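Local coordinates for protein acetyl-CoA acetyltransferase A (Ascaris suum, PDB 6BJA) that probably catalyses thiolase-type transfer of acetyl groups between coenzyme A thioesters, as an acetyl-CoA C-acetyltransferase of lipid metabolism, at residues 246-251 with 324-329; 167-172 with 295-300; 189-194 with 350-355; 301-306 with 379-384. All blocks are in the same frame, centred on the assembly; numbering follows the deposited sequence.

Interaction 1 (246-251 with 324-329). With COA (coenzyme A), chain C.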
loop_
_atom_site.group_PDB
_atom_site.type_symbol
_atom_site.label_atom_id
_atom_site.label_comp_id
_atom_site.label_asym_id
_atom_site.label_seq_id
_atom_site.Cartn_x
_atom_site.Cartn_y
_atom_site.Cartn_z
ATOM N N GLY A 246 34.849 -5.592 -5.049
ATOM C CA GLY A 246 34.124 -4.342 -5.178
ATOM C C GLY A 246 34.938 -3.120 -4.814
ATOM O O GLY A 246 35.901 -3.213 -4.047
ATOM N N THR A 247 34.553 -1.971 -5.371
ATOM C CA THR A 247 35.277 -0.717 -5.145
ATOM C C THR A 247 34.353 0.482 -4.935
ATOM O O THR A 247 34.726 1.475 -4.312
ATOM C CB THR A 247 36.195 -0.383 -6.325
ATOM O OG1 THR A 247 35.401 -0.180 -7.506
ATOM C CG2 THR A 247 37.182 -1.489 -6.578
ATOM N N ILE A 248 33.137 0.393 -5.464
ATOM C CA ILE A 248 32.220 1.516 -5.384
ATOM C C ILE A 248 31.421 1.475 -4.077
ATOM O O ILE A 248 30.839 0.443 -3.710
ATOM C CB ILE A 248 31.272 1.537 -6.611
ATOM C CG1 ILE A 248 32.093 1.658 -7.903
ATOM C CG2 ILE A 248 30.271 2.689 -6.504
ATOM C CD1 ILE A 248 31.268 1.613 -9.191
ATOM N N THR A 249 31.399 2.614 -3.393
ATOM C CA THR A 249 30.774 2.751 -2.084
ATOM C C THR A 249 29.819 3.924 -2.079
ATOM O O THR A 249 29.797 4.712 -3.023
ATOM C CB THR A 249 31.797 3.012 -0.982
ATOM O OG1 THR A 249 32.300 4.338 -1.125
ATOM C CG2 THR A 249 32.941 2.024 -1.062
ATOM N N ALA A 250 29.098 4.091 -0.976
ATOM C CA ALA A 250 28.210 5.247 -0.847
ATOM C C ALA A 250 28.985 6.549 -0.966
ATOM O O ALA A 250 28.438 7.537 -1.445
ATOM C CB ALA A 250 27.450 5.204 0.469
ATOM N N ALA A 251 30.254 6.562 -0.547
ATOM C CA ALA A 251 31.030 7.786 -0.543
ATOM C C ALA A 251 31.585 8.136 -1.922
ATOM O O ALA A 251 31.719 9.314 -2.228
ATOM C CB ALA A 251 32.186 7.690 0.475
ATOM N N GLU A 324 29.353 13.296 -12.664
ATOM C CA GLU A 324 29.948 12.263 -11.803
ATOM C C GLU A 324 28.893 11.323 -11.254
ATOM O O GLU A 324 28.601 11.352 -10.058
ATOM C CB GLU A 324 30.720 12.889 -10.636
ATOM C CG GLU A 324 31.801 13.817 -11.075
ATOM C CD GLU A 324 32.553 14.447 -9.915
ATOM O OE1 GLU A 324 32.066 14.420 -8.754
ATOM O OE2 GLU A 324 33.616 15.018 -10.205
ATOM N N ALA A 325 28.332 10.473 -12.111
ATOM C CA ALA A 325 27.419 9.462 -11.626
ATOM C C ALA A 325 28.123 8.672 -10.533
ATOM O O ALA A 325 27.547 8.381 -9.487
ATOM C CB ALA A 325 26.970 8.569 -12.750
ATOM N N PHE A 326 29.396 8.368 -10.798
ATOM C CA PHE A 326 30.285 7.686 -9.864
ATOM C C PHE A 326 31.656 8.318 -10.020
ATOM O O PHE A 326 31.920 8.940 -11.036
ATOM C CB PHE A 326 30.358 6.180 -10.163
ATOM C CG PHE A 326 29.024 5.517 -10.119
ATOM C CD1 PHE A 326 28.543 5.009 -8.935
ATOM C CD2 PHE A 326 28.223 5.470 -11.246
ATOM C CE1 PHE A 326 27.294 4.436 -8.863
ATOM C CE2 PHE A 326 26.965 4.907 -11.193
ATOM C CZ PHE A 326 26.494 4.395 -10.003
ATOM N N SER A 327 32.547 8.121 -9.051
ATOM C CA SER A 327 33.907 8.595 -9.218
ATOM C C SER A 327 34.544 7.993 -10.473
ATOM O O SER A 327 35.311 8.648 -11.183
ATOM C CB SER A 327 34.748 8.244 -7.994
ATOM O OG SER A 327 34.389 9.067 -6.900
ATOM N N VAL A 328 34.242 6.735 -10.757
ATOM C CA VAL A 328 34.825 6.100 -11.929
ATOM C C VAL A 328 34.402 6.803 -13.220
ATOM O O VAL A 328 35.145 6.783 -14.195
ATOM C CB VAL A 328 34.485 4.583 -12.002
ATOM C CG1 VAL A 328 32.967 4.319 -11.976
ATOM C CG2 VAL A 328 35.115 3.942 -13.242
ATOM N N THR A 329 33.229 7.455 -13.233
ATOM C CA THR A 329 32.807 8.175 -14.425
ATOM C C THR A 329 33.818 9.266 -14.792
ATOM O O THR A 329 34.196 9.424 -15.955
ATOM C CB THR A 329 31.438 8.808 -14.214
ATOM O OG1 THR A 329 30.596 7.874 -13.527
ATOM C CG2 THR A 329 30.802 9.207 -15.547
HETATM N N1A COA C . 31.589 10.265 3.450
HETATM C C2A COA C . 31.675 9.375 4.456
HETATM N N3A COA C . 30.747 8.439 4.701
HETATM C C4A COA C . 29.647 8.329 3.929
HETATM C C5A COA C . 29.477 9.253 2.803
HETATM C C6A COA C . 30.541 10.260 2.595
HETATM N N6A COA C . 30.480 11.151 1.584
HETATM N N7A COA C . 28.309 8.920 2.216
HETATM C C8A COA C . 27.783 7.876 2.909
HETATM N N9A COA C . 28.596 7.521 3.934
HETATM C C1B COA C . 28.397 6.448 4.945
HETATM C C2B COA C . 27.249 6.830 5.864
HETATM O O2B COA C . 27.716 7.403 7.088
HETATM C C3B COA C . 26.500 5.544 6.139
HETATM O O3B COA C . 26.675 5.207 7.521
HETATM P P3B COA C . 27.407 3.911 8.123
HETATM O O7A COA C . 28.748 3.759 7.445
HETATM O O8A COA C . 27.611 4.135 9.604
HETATM O O9A COA C . 26.558 2.687 7.884
HETATM C C4B COA C . 26.998 4.559 5.078
HETATM O O4B COA C . 28.071 5.180 4.363
HETATM C C5B COA C . 25.893 4.281 4.077
HETATM O O5B COA C . 25.642 5.521 3.420
HETATM P P1A COA C . 24.194 6.232 3.370
HETATM O O1A COA C . 23.551 6.337 4.732
HETATM O O2A COA C . 24.305 7.605 2.743
HETATM O O3A COA C . 23.256 5.308 2.473
HETATM P P2A COA C . 21.663 5.442 2.613
HETATM O O4A COA C . 21.216 4.960 3.977
HETATM O O5A COA C . 21.207 6.864 2.358
HETATM O O6A COA C . 21.113 4.478 1.463
HETATM C CBP COA C . 20.542 4.940 -0.782
HETATM C CCP COA C . 21.678 4.615 0.164
HETATM C CDP COA C . 19.560 3.792 -0.716
HETATM C CEP COA C . 19.768 6.185 -0.338
HETATM C CAP COA C . 21.070 4.984 -2.227
HETATM O OAP COA C . 19.938 5.034 -3.109
HETATM C C9P COA C . 22.011 6.139 -2.506
HETATM O O9P COA C . 22.094 7.095 -1.750
HETATM N N8P COA C . 22.767 6.120 -3.606
HETATM C C7P COA C . 22.795 5.056 -4.588
HETATM C C6P COA C . 24.020 5.214 -5.478
HETATM C C5P COA C . 23.552 5.578 -6.861
HETATM O O5P COA C . 23.410 4.717 -7.726
HETATM N N4P COA C . 23.274 6.860 -7.053
HETATM C C3P COA C . 22.721 7.310 -8.318
HETATM C C2P COA C . 23.737 7.864 -9.288
HETATM S S1P COA C . 23.435 7.197 -10.936
#
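With chi1 near -60° in both Ile248 and Phe326, each residue holds its gamma carbon (CG1 and CG, respectively) opposite its own carbonyl carbon; in Ile248 this leaves the CG2 branch to meet the phenylalanine. The two side chains cross at about a right angle, and Ile248 CG2 lies 3.8 Å from Phe326 CD1, approaching the ring obliquely. The other branch of Ile248, extended through chi2 of 177°, carries CD1 to within 4.2 Å of Val328 CG1 in the first turn of helix 327-337. One isoleucine thus straddles two residues of 324-329. The contact backs the coenzyme A pocket of the thiolase fold, to which Phe326 belongs, where the loop before strand 257-267 faces the start of helix 327-337. Phe326 CZ is 3.8 Å from the pantetheine oxygen O5P, and Ala325 O comes 3.9 Å from C2P, close to the thiol end of the coenzyme A. Further out, Ala251 CB sits 3.7 Å from C6A of the adenine, while Ala250 CB is 3.5 Å from O5B. Ser254 fixes Ala325 by a hydrogen bond between its hydroxyl and the carbonyl oxygen.

Interaction 2 (167-172 with 295-300)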
loop_
_atom_site.group_PDB
_atom_site.type_symbol
_atom_site.label_atom_id
_atom_site.label_comp_id
_atom_site.label_asym_id
_atom_site.label_seq_id
_atom_site.Cartn_x
_atom_site.Cartn_y
_atom_site.Cartn_z
ATOM N N GLU A 167 31.107 -1.084 -11.963
ATOM C CA GLU A 167 32.236 -1.902 -11.522
ATOM C C GLU A 167 32.933 -2.562 -12.700
ATOM O O GLU A 167 34.144 -2.813 -12.647
ATOM C CB GLU A 167 31.806 -2.980 -10.527
ATOM C CG GLU A 167 31.390 -2.501 -9.148
ATOM C CD GLU A 167 32.562 -2.124 -8.234
ATOM O OE1 GLU A 167 33.723 -2.068 -8.712
ATOM O OE2 GLU A 167 32.288 -1.887 -7.045
ATOM N N LYS A 168 32.207 -2.858 -13.776
ATOM C CA LYS A 168 32.855 -3.417 -14.956
ATOM C C LYS A 168 33.888 -2.435 -15.524
ATOM O O LYS A 168 35.008 -2.820 -15.907
ATOM C CB LYS A 168 31.818 -3.796 -16.035
ATOM C CG LYS A 168 32.473 -4.299 -17.328
ATOM C CD LYS A 168 31.471 -4.756 -18.347
ATOM C CE LYS A 168 32.169 -5.327 -19.582
ATOM N NZ LYS A 168 33.056 -4.355 -20.278
ATOM N N THR A 169 33.539 -1.157 -15.532
ATOM C CA THR A 169 34.397 -0.126 -16.098
ATOM C C THR A 169 35.598 0.052 -15.170
ATOM O O THR A 169 36.719 0.250 -15.630
ATOM C CB THR A 169 33.619 1.183 -16.301
ATOM O OG1 THR A 169 32.506 0.903 -17.181
ATOM C CG2 THR A 169 34.520 2.273 -16.899
ATOM N N VAL A 170 35.351 -0.026 -13.871
ATOM C CA VAL A 170 36.444 0.003 -12.892
ATOM C C VAL A 170 37.468 -1.066 -13.257
ATOM O O VAL A 170 38.670 -0.776 -13.364
ATOM C CB VAL A 170 35.935 -0.221 -11.448
ATOM C CG1 VAL A 170 37.121 -0.429 -10.493
ATOM C CG2 VAL A 170 35.097 0.966 -10.968
ATOM N N LYS A 171 37.002 -2.294 -13.465
ATOM C CA LYS A 171 37.929 -3.381 -13.778
ATOM C C LYS A 171 38.620 -3.178 -15.133
ATOM O O LYS A 171 39.832 -3.432 -15.272
ATOM C CB LYS A 171 37.185 -4.716 -13.715
ATOM C CG LYS A 171 38.118 -5.911 -13.787
ATOM C CD LYS A 171 37.388 -7.224 -13.568
ATOM C CE LYS A 171 38.384 -8.397 -13.525
ATOM N NZ LYS A 171 39.540 -8.144 -12.607
ATOM N N ASP A 172 37.881 -2.696 -16.126
ATOM C CA ASP A 172 38.412 -2.522 -17.471
ATOM C C ASP A 172 39.578 -1.521 -17.526
ATOM O O ASP A 172 40.461 -1.642 -18.380
ATOM C CB ASP A 172 37.299 -2.068 -18.423
ATOM C CG ASP A 172 36.314 -3.188 -18.774
ATOM O OD1 ASP A 172 36.595 -4.394 -18.535
ATOM O OD2 ASP A 172 35.225 -2.850 -19.312
ATOM N N PHE A 295 27.845 1.788 -19.847
ATOM C CA PHE A 295 27.376 3.180 -19.945
ATOM C C PHE A 295 28.418 4.207 -19.486
ATOM O O PHE A 295 28.479 5.298 -20.027
ATOM C CB PHE A 295 26.074 3.372 -19.153
ATOM C CG PHE A 295 26.251 3.440 -17.673
ATOM C CD1 PHE A 295 26.591 2.316 -16.947
ATOM C CD2 PHE A 295 26.052 4.632 -17.000
ATOM C CE1 PHE A 295 26.764 2.374 -15.581
ATOM C CE2 PHE A 295 26.206 4.694 -15.643
ATOM C CZ PHE A 295 26.572 3.575 -14.923
ATOM N N THR A 296 29.266 3.824 -18.539
ATOM C CA THR A 296 30.246 4.732 -17.987
ATOM C C THR A 296 31.256 5.223 -19.036
ATOM O O THR A 296 31.813 6.295 -18.859
ATOM C CB THR A 296 30.996 4.051 -16.808
ATOM O OG1 THR A 296 30.065 3.693 -15.774
ATOM C CG2 THR A 296 32.029 4.979 -16.185
ATOM N N VAL A 297 31.525 4.456 -20.103
ATOM C CA VAL A 297 32.490 4.905 -21.112
ATOM C C VAL A 297 31.863 5.586 -22.329
ATOM O O VAL A 297 32.579 6.057 -23.217
ATOM C CB VAL A 297 33.391 3.738 -21.603
ATOM C CG1 VAL A 297 34.068 3.082 -20.399
ATOM C CG2 VAL A 297 32.615 2.743 -22.434
ATOM N N ALA A 298 30.537 5.702 -22.358
ATOM C CA ALA A 298 29.890 6.414 -23.462
ATOM C C ALA A 298 30.259 7.911 -23.571
ATOM O O ALA A 298 30.321 8.457 -24.675
ATOM C CB ALA A 298 28.362 6.269 -23.354
ATOM N N PRO A 299 30.503 8.594 -22.436
ATOM C CA PRO A 299 30.782 10.025 -22.620
ATOM C C PRO A 299 32.019 10.327 -23.461
ATOM O O PRO A 299 31.962 11.225 -24.289
ATOM C CB PRO A 299 30.943 10.536 -21.186
ATOM C CG PRO A 299 30.044 9.662 -20.400
ATOM C CD PRO A 299 30.257 8.270 -21.025
ATOM N N ALA A 300 33.109 9.585 -23.284
ATOM C CA ALA A 300 34.294 9.867 -24.068
ATOM C C ALA A 300 34.023 9.577 -25.539
ATOM O O ALA A 300 34.573 10.249 -26.410
ATOM C CB ALA A 300 35.488 9.045 -23.577
HETATM O O HOH W 1 29.798 1.205 -17.002
#
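Helix 162-172 meets the 3-10 turn that leads into helix 298-310, joining a helix of the N-terminal thiolase family region to one of the C-terminal region. Thr169 and Thr296 face each other, their side chains crossing obliquely, with Thr169 OG1 3.5 Å from Thr296 CB. Both have chi1 near -60°, which sets each methyl opposite its own backbone N; the two CG2 atoms consequently come together at 3.7 Å, and the hydroxyls are left 4.0 Å apart between their OG1 atoms. A water bridges the segments instead: it donates to Thr169 OG1 at 2.7 Å and accepts from Thr296 N at 3.1 Å, giving that buried backbone N-H a partner. Beside this polar link, Thr169 CG2 touches Val297 CG1 at 3.6 Å, the two side chains running alongside each other and pointing opposite ways. Within the helix, Lys168 NZ forms a salt bridge to Asp172 OD2 at 2.8 Å, using the syn lone pair of the carboxylate. This water-bridged contact between helix 162-172 and the start of helix 298-310 lies beside the thiolase active site, the Thr296 side chain being about 5 Å from that of Cys383, a predicted proton acceptor, consistent with a second-shell position.

Interaction 3 (189-194 with 350-355)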
loop_
_atom_site.group_PDB
_atom_site.type_symbol
_atom_site.label_atom_id
_atom_site.label_comp_id
_atom_site.label_asym_id
_atom_site.label_seq_id
_atom_site.Cartn_x
_atom_site.Cartn_y
_atom_site.Cartn_z
ATOM N N ARG A 189 36.398 18.472 -2.043
ATOM C CA ARG A 189 37.286 19.605 -1.768
ATOM C C ARG A 189 37.024 20.770 -2.705
ATOM O O ARG A 189 36.969 21.935 -2.269
ATOM C CB ARG A 189 38.744 19.190 -1.886
ATOM C CG ARG A 189 39.695 20.271 -1.395
ATOM C CD ARG A 189 41.119 19.986 -1.827
ATOM N NE ARG A 189 41.306 20.109 -3.264
ATOM C CZ ARG A 189 41.274 21.247 -3.941
ATOM N NH1 ARG A 189 41.081 22.410 -3.315
ATOM N NH2 ARG A 189 41.464 21.241 -5.241
ATOM N N LYS A 190 36.854 20.463 -3.985
ATOM C CA LYS A 190 36.632 21.484 -4.991
ATOM C C LYS A 190 35.288 22.157 -4.765
ATOM O O LYS A 190 35.177 23.371 -4.947
ATOM C CB LYS A 190 36.726 20.899 -6.404
ATOM C CG LYS A 190 38.160 20.510 -6.766
ATOM C CD LYS A 190 38.291 20.116 -8.236
ATOM C CE LYS A 190 37.481 18.883 -8.542
ATOM N NZ LYS A 190 37.667 18.400 -9.944
ATOM N N ALA A 191 34.284 21.383 -4.346
ATOM C CA ALA A 191 32.952 21.954 -4.097
ATOM C C ALA A 191 33.007 22.875 -2.907
ATOM O O ALA A 191 32.430 23.971 -2.928
ATOM C CB ALA A 191 31.938 20.874 -3.854
ATOM N N GLU A 192 33.694 22.425 -1.861
ATOM C CA GLU A 192 33.820 23.240 -0.652
ATOM C C GLU A 192 34.567 24.542 -0.961
ATOM O O GLU A 192 34.157 25.619 -0.515
ATOM C CB GLU A 192 34.539 22.467 0.458
ATOM C CG GLU A 192 34.682 23.254 1.767
ATOM C CD GLU A 192 35.425 22.473 2.844
ATOM O OE1 GLU A 192 35.932 21.364 2.545
ATOM O OE2 GLU A 192 35.497 22.968 3.992
ATOM N N HIS A 193 35.642 24.441 -1.728
ATOM C CA HIS A 193 36.423 25.598 -2.104
ATOM C C HIS A 193 35.591 26.581 -2.932
ATOM O O HIS A 193 35.631 27.790 -2.707
ATOM C CB HIS A 193 37.659 25.175 -2.881
ATOM C CG HIS A 193 38.595 26.301 -3.160
ATOM N ND1 HIS A 193 38.822 26.785 -4.429
ATOM C CD2 HIS A 193 39.338 27.066 -2.325
ATOM C CE1 HIS A 193 39.677 27.792 -4.367
ATOM N NE2 HIS A 193 40.005 27.981 -3.102
ATOM N N ALA A 194 34.819 26.051 -3.874
ATOM C CA ALA A 194 33.982 26.865 -4.720
ATOM C C ALA A 194 32.975 27.633 -3.869
ATOM O O ALA A 194 32.777 28.832 -4.067
ATOM C CB ALA A 194 33.277 25.981 -5.762
ATOM N N ALA A 350 29.065 15.890 -9.273
ATOM C CA ALA A 350 27.917 15.318 -8.598
ATOM C C ALA A 350 28.214 14.402 -7.408
ATOM O O ALA A 350 27.344 14.201 -6.565
ATOM C CB ALA A 350 27.077 14.562 -9.619
ATOM N N VAL A 351 29.415 13.845 -7.306
ATOM C CA VAL A 351 29.711 13.035 -6.137
ATOM C C VAL A 351 29.671 13.897 -4.864
ATOM O O VAL A 351 29.286 13.419 -3.796
ATOM C CB VAL A 351 31.065 12.333 -6.293
ATOM C CG1 VAL A 351 31.571 11.777 -4.973
ATOM C CG2 VAL A 351 30.906 11.197 -7.278
ATOM N N ALA A 352 30.026 15.171 -5.004
ATOM C CA ALA A 352 29.983 16.120 -3.906
ATOM C C ALA A 352 28.748 17.010 -3.948
ATOM O O ALA A 352 28.290 17.472 -2.911
ATOM C CB ALA A 352 31.227 16.991 -3.920
ATOM N N LEU A 353 28.239 17.304 -5.143
ATOM C CA LEU A 353 27.159 18.304 -5.272
ATOM C C LEU A 353 25.768 17.662 -5.304
ATOM O O LEU A 353 24.787 18.349 -5.039
ATOM C CB LEU A 353 27.339 19.142 -6.541
ATOM C CG LEU A 353 28.622 19.972 -6.638
ATOM C CD1 LEU A 353 28.789 20.657 -7.990
ATOM C CD2 LEU A 353 28.641 21.014 -5.550
ATOM N N GLY A 354 25.696 16.378 -5.613
ATOM C CA GLY A 354 24.411 15.686 -5.700
ATOM C C GLY A 354 23.965 15.496 -7.130
ATOM O O GLY A 354 24.469 16.144 -8.038
ATOM N N HIS A 355 23.019 14.583 -7.335
ATOM C CA HIS A 355 22.650 14.167 -8.681
ATOM C C HIS A 355 21.135 14.006 -8.813
ATOM O O HIS A 355 20.642 12.880 -8.833
ATOM C CB HIS A 355 23.372 12.855 -9.016
ATOM C CG HIS A 355 23.168 12.353 -10.411
ATOM N ND1 HIS A 355 22.625 13.105 -11.431
ATOM C CD2 HIS A 355 23.405 11.126 -10.929
ATOM C CE1 HIS A 355 22.578 12.370 -12.533
ATOM N NE2 HIS A 355 23.049 11.171 -12.252
#
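Between 189-194 and 350-355 the contact is apolar, and Ala191 supplies the whole of one side. Its CB points from helix 189-194 toward the short helix 350-353 and touches two residues there: Ala352 CB at 3.9 Å, methyl against methyl, and Leu353 CD2 at 3.7 Å. Leu353 sets out across the direction of the partner helix rather than toward it; chi1 of -61° places CG opposite the carbonyl carbon, and chi2 of 174° sends CD1 on in extension and leaves CD2 as the branch that meets Ala191 CB. Where alanine faces alanine the backbones draw close, the CA atoms of Ala191 and Ala352 being 6.5 Å apart. No hydrogen bond crosses between the segments. Gly354 N bonds to Ala350 O at 2.9 Å, closing the last turn of the short helix; Gly354 then leaves helical geometry with a positive phi of 102°, and the chain swings on to His355. That histidine, a predicted proton acceptor, touches coenzyme A and has ND1 hydrogen-bonded to Ser360. Helix 350-353 thus lies against helix 177-197, where Val351 packs on Ala184 and Tyr188 and Ala352 on Ser187 and Tyr188.

Interaction 4 (301-306 with 379-384)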
loop_
_atom_site.group_PDB
_atom_site.type_symbol
_atom_site.label_atom_id
_atom_site.label_comp_id
_atom_site.label_asym_id
_atom_site.label_seq_id
_atom_site.Cartn_x
_atom_site.Cartn_y
_atom_site.Cartn_z
ATOM N N LEU A 301 33.161 8.601 -25.819
ATOM C CA LEU A 301 32.800 8.294 -27.200
ATOM C C LEU A 301 32.029 9.452 -27.826
ATOM O O LEU A 301 32.294 9.851 -28.959
ATOM C CB LEU A 301 31.983 7.001 -27.267
ATOM C CG LEU A 301 31.839 6.376 -28.645
ATOM C CD1 LEU A 301 33.209 5.986 -29.217
ATOM C CD2 LEU A 301 30.931 5.150 -28.531
ATOM N N ALA A 302 31.112 10.033 -27.063
ATOM C CA ALA A 302 30.364 11.171 -27.564
ATOM C C ALA A 302 31.294 12.351 -27.821
ATOM O O ALA A 302 31.152 13.060 -28.814
ATOM C CB ALA A 302 29.270 11.551 -26.586
ATOM N N VAL A 303 32.249 12.564 -26.919
ATOM C CA VAL A 303 33.185 13.680 -27.059
ATOM C C VAL A 303 34.108 13.488 -28.272
ATOM O O VAL A 303 34.390 14.445 -28.985
ATOM C CB VAL A 303 34.015 13.855 -25.777
ATOM C CG1 VAL A 303 35.224 14.781 -26.011
ATOM C CG2 VAL A 303 33.130 14.373 -24.672
ATOM N N LYS A 304 34.556 12.262 -28.523
ATOM C CA LYS A 304 35.402 12.018 -29.693
ATOM C C LYS A 304 34.665 12.442 -30.968
ATOM O O LYS A 304 35.231 13.116 -31.823
ATOM C CB LYS A 304 35.825 10.546 -29.756
ATOM C CG LYS A 304 36.869 10.220 -28.722
ATOM C CD LYS A 304 37.217 8.738 -28.691
ATOM C CE LYS A 304 38.121 8.447 -27.527
ATOM N NZ LYS A 304 39.322 9.327 -27.578
ATOM N N GLN A 305 33.379 12.112 -31.042
ATOM C CA GLN A 305 32.535 12.496 -32.168
ATOM C C GLN A 305 32.369 14.009 -32.222
ATOM O O GLN A 305 32.526 14.630 -33.263
ATOM C CB GLN A 305 31.173 11.816 -32.060
ATOM C CG GLN A 305 30.200 12.143 -33.181
ATOM C CD GLN A 305 30.763 11.842 -34.556
ATOM O OE1 GLN A 305 31.344 10.778 -34.786
ATOM N NE2 GLN A 305 30.601 12.784 -35.479
ATOM N N LEU A 306 32.083 14.597 -31.067
ATOM C CA LEU A 306 31.902 16.040 -30.954
ATOM C C LEU A 306 33.111 16.819 -31.477
ATOM O O LEU A 306 32.977 17.765 -32.249
ATOM C CB LEU A 306 31.640 16.399 -29.493
ATOM C CG LEU A 306 31.329 17.853 -29.139
ATOM C CD1 LEU A 306 29.976 18.262 -29.684
ATOM C CD2 LEU A 306 31.368 18.052 -27.634
ATOM N N VAL A 379 33.275 21.831 -22.859
ATOM C CA VAL A 379 32.472 20.658 -23.182
ATOM C C VAL A 379 31.812 20.108 -21.931
ATOM O O VAL A 379 32.464 19.922 -20.905
ATOM C CB VAL A 379 33.311 19.545 -23.843
ATOM C CG1 VAL A 379 32.458 18.274 -24.081
ATOM C CG2 VAL A 379 33.859 20.030 -25.146
ATOM N N ALA A 380 30.502 19.872 -22.014
ATOM C CA ALA A 380 29.779 19.184 -20.962
ATOM C C ALA A 380 29.307 17.850 -21.515
ATOM O O ALA A 380 28.752 17.799 -22.612
ATOM C CB ALA A 380 28.608 20.015 -20.460
ATOM N N ALA A 381 29.542 16.791 -20.746
ATOM C CA ALA A 381 29.185 15.432 -21.154
ATOM C C ALA A 381 28.554 14.658 -20.012
ATOM O O ALA A 381 28.909 14.835 -18.852
ATOM C CB ALA A 381 30.385 14.715 -21.655
ATOM N N ILE A 382 27.577 13.809 -20.350
ATOM C CA ILE A 382 26.837 13.064 -19.336
ATOM C C ILE A 382 26.405 11.704 -19.888
ATOM O O ILE A 382 25.990 11.619 -21.034
ATOM C CB ILE A 382 25.615 13.886 -18.841
ATOM C CG1 ILE A 382 24.895 13.213 -17.689
ATOM C CG2 ILE A 382 24.682 14.239 -19.996
ATOM C CD1 ILE A 382 24.021 14.251 -16.902
ATOM N N CYS A 383 26.604 10.652 -19.082
ATOM C CA CYS A 383 26.143 9.313 -19.416
ATOM C C CYS A 383 24.779 9.051 -18.805
ATOM O O CYS A 383 24.331 9.765 -17.896
ATOM C CB CYS A 383 27.137 8.247 -18.932
ATOM S SG CYS A 383 27.248 8.041 -17.132
ATOM N N ASN A 384 24.104 8.024 -19.298
ATOM C CA ASN A 384 22.863 7.615 -18.667
ATOM C C ASN A 384 22.665 6.139 -18.683
ATOM O O ASN A 384 23.189 5.435 -19.539
ATOM C CB ASN A 384 21.637 8.337 -19.281
ATOM C CG ASN A 384 21.435 8.095 -20.769
ATOM O OD1 ASN A 384 21.796 8.926 -21.605
ATOM N ND2 ASN A 384 20.762 7.008 -21.098
#
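Leu306 and Val379 meet end on, tip to tip, Leu306 CD2 standing 3.7 Å from Val379 CG1 and 4.0 Å from Val379 CG2, so that a single leucine methyl faces both prongs of the valine. Chi1 of -176° turns Leu306 CG away from its own backbone N and lets the side chain stretch from the helix down to the strand. Val303, one turn earlier, meets the same valine at an inclined angle: its CG2 branch lies 4.0 Å from Val379 CG1 and 4.1 Å from Ala381 CB. Val379 and Ala381, two apart along strand 379-384, both turn their CB toward the helix; Ala380 between them turns away. Helix 301-306 runs roughly antiparallel to the strand, at 144° between their directions, with the axes 9.3 Å apart at closest approach. It is a helix laid over a beta-sheet in the C-terminal part of the thiolase fold: Leu306 also packs on strands 280-289 and 388-396, and Val303 also touches Phe333 and Leu337 of helix 327-337. Further along, the same strand carries Cys383, a predicted proton acceptor. Every atom that touches across the contact is a carbon of a buried aliphatic side chain, so the helix is held to the sheet by hydrophobic burial and close fit, without a hydrogen bond between the two segments.

Overall arrangement
Interaction 1 touches each of the other three. With interaction 2, centres 11 Å apart, the tie is Glu167, whose OE1 lies 2.8 Å from Thr247 OG1. Interaction 3 joins it where Glu324 OE1 meets Val351 N at 3.1 Å, with centres 14 Å apart. Toward interaction 4, Thr329 CG2 is 4.1 Å from Cys383 SG. Interactions 2 and 4 share helix 298-310, and Pro299 CG of the former packs at 3.6 Å on Cys383 CB of the latter, whereas interactions 2 and 3 stay about 8 Å apart at their nearest atoms. Interaction 3 contributes His355 and interaction 4 Cys383, both predicted proton acceptors; interaction 1 contacts the bound coenzyme A, as His355 does.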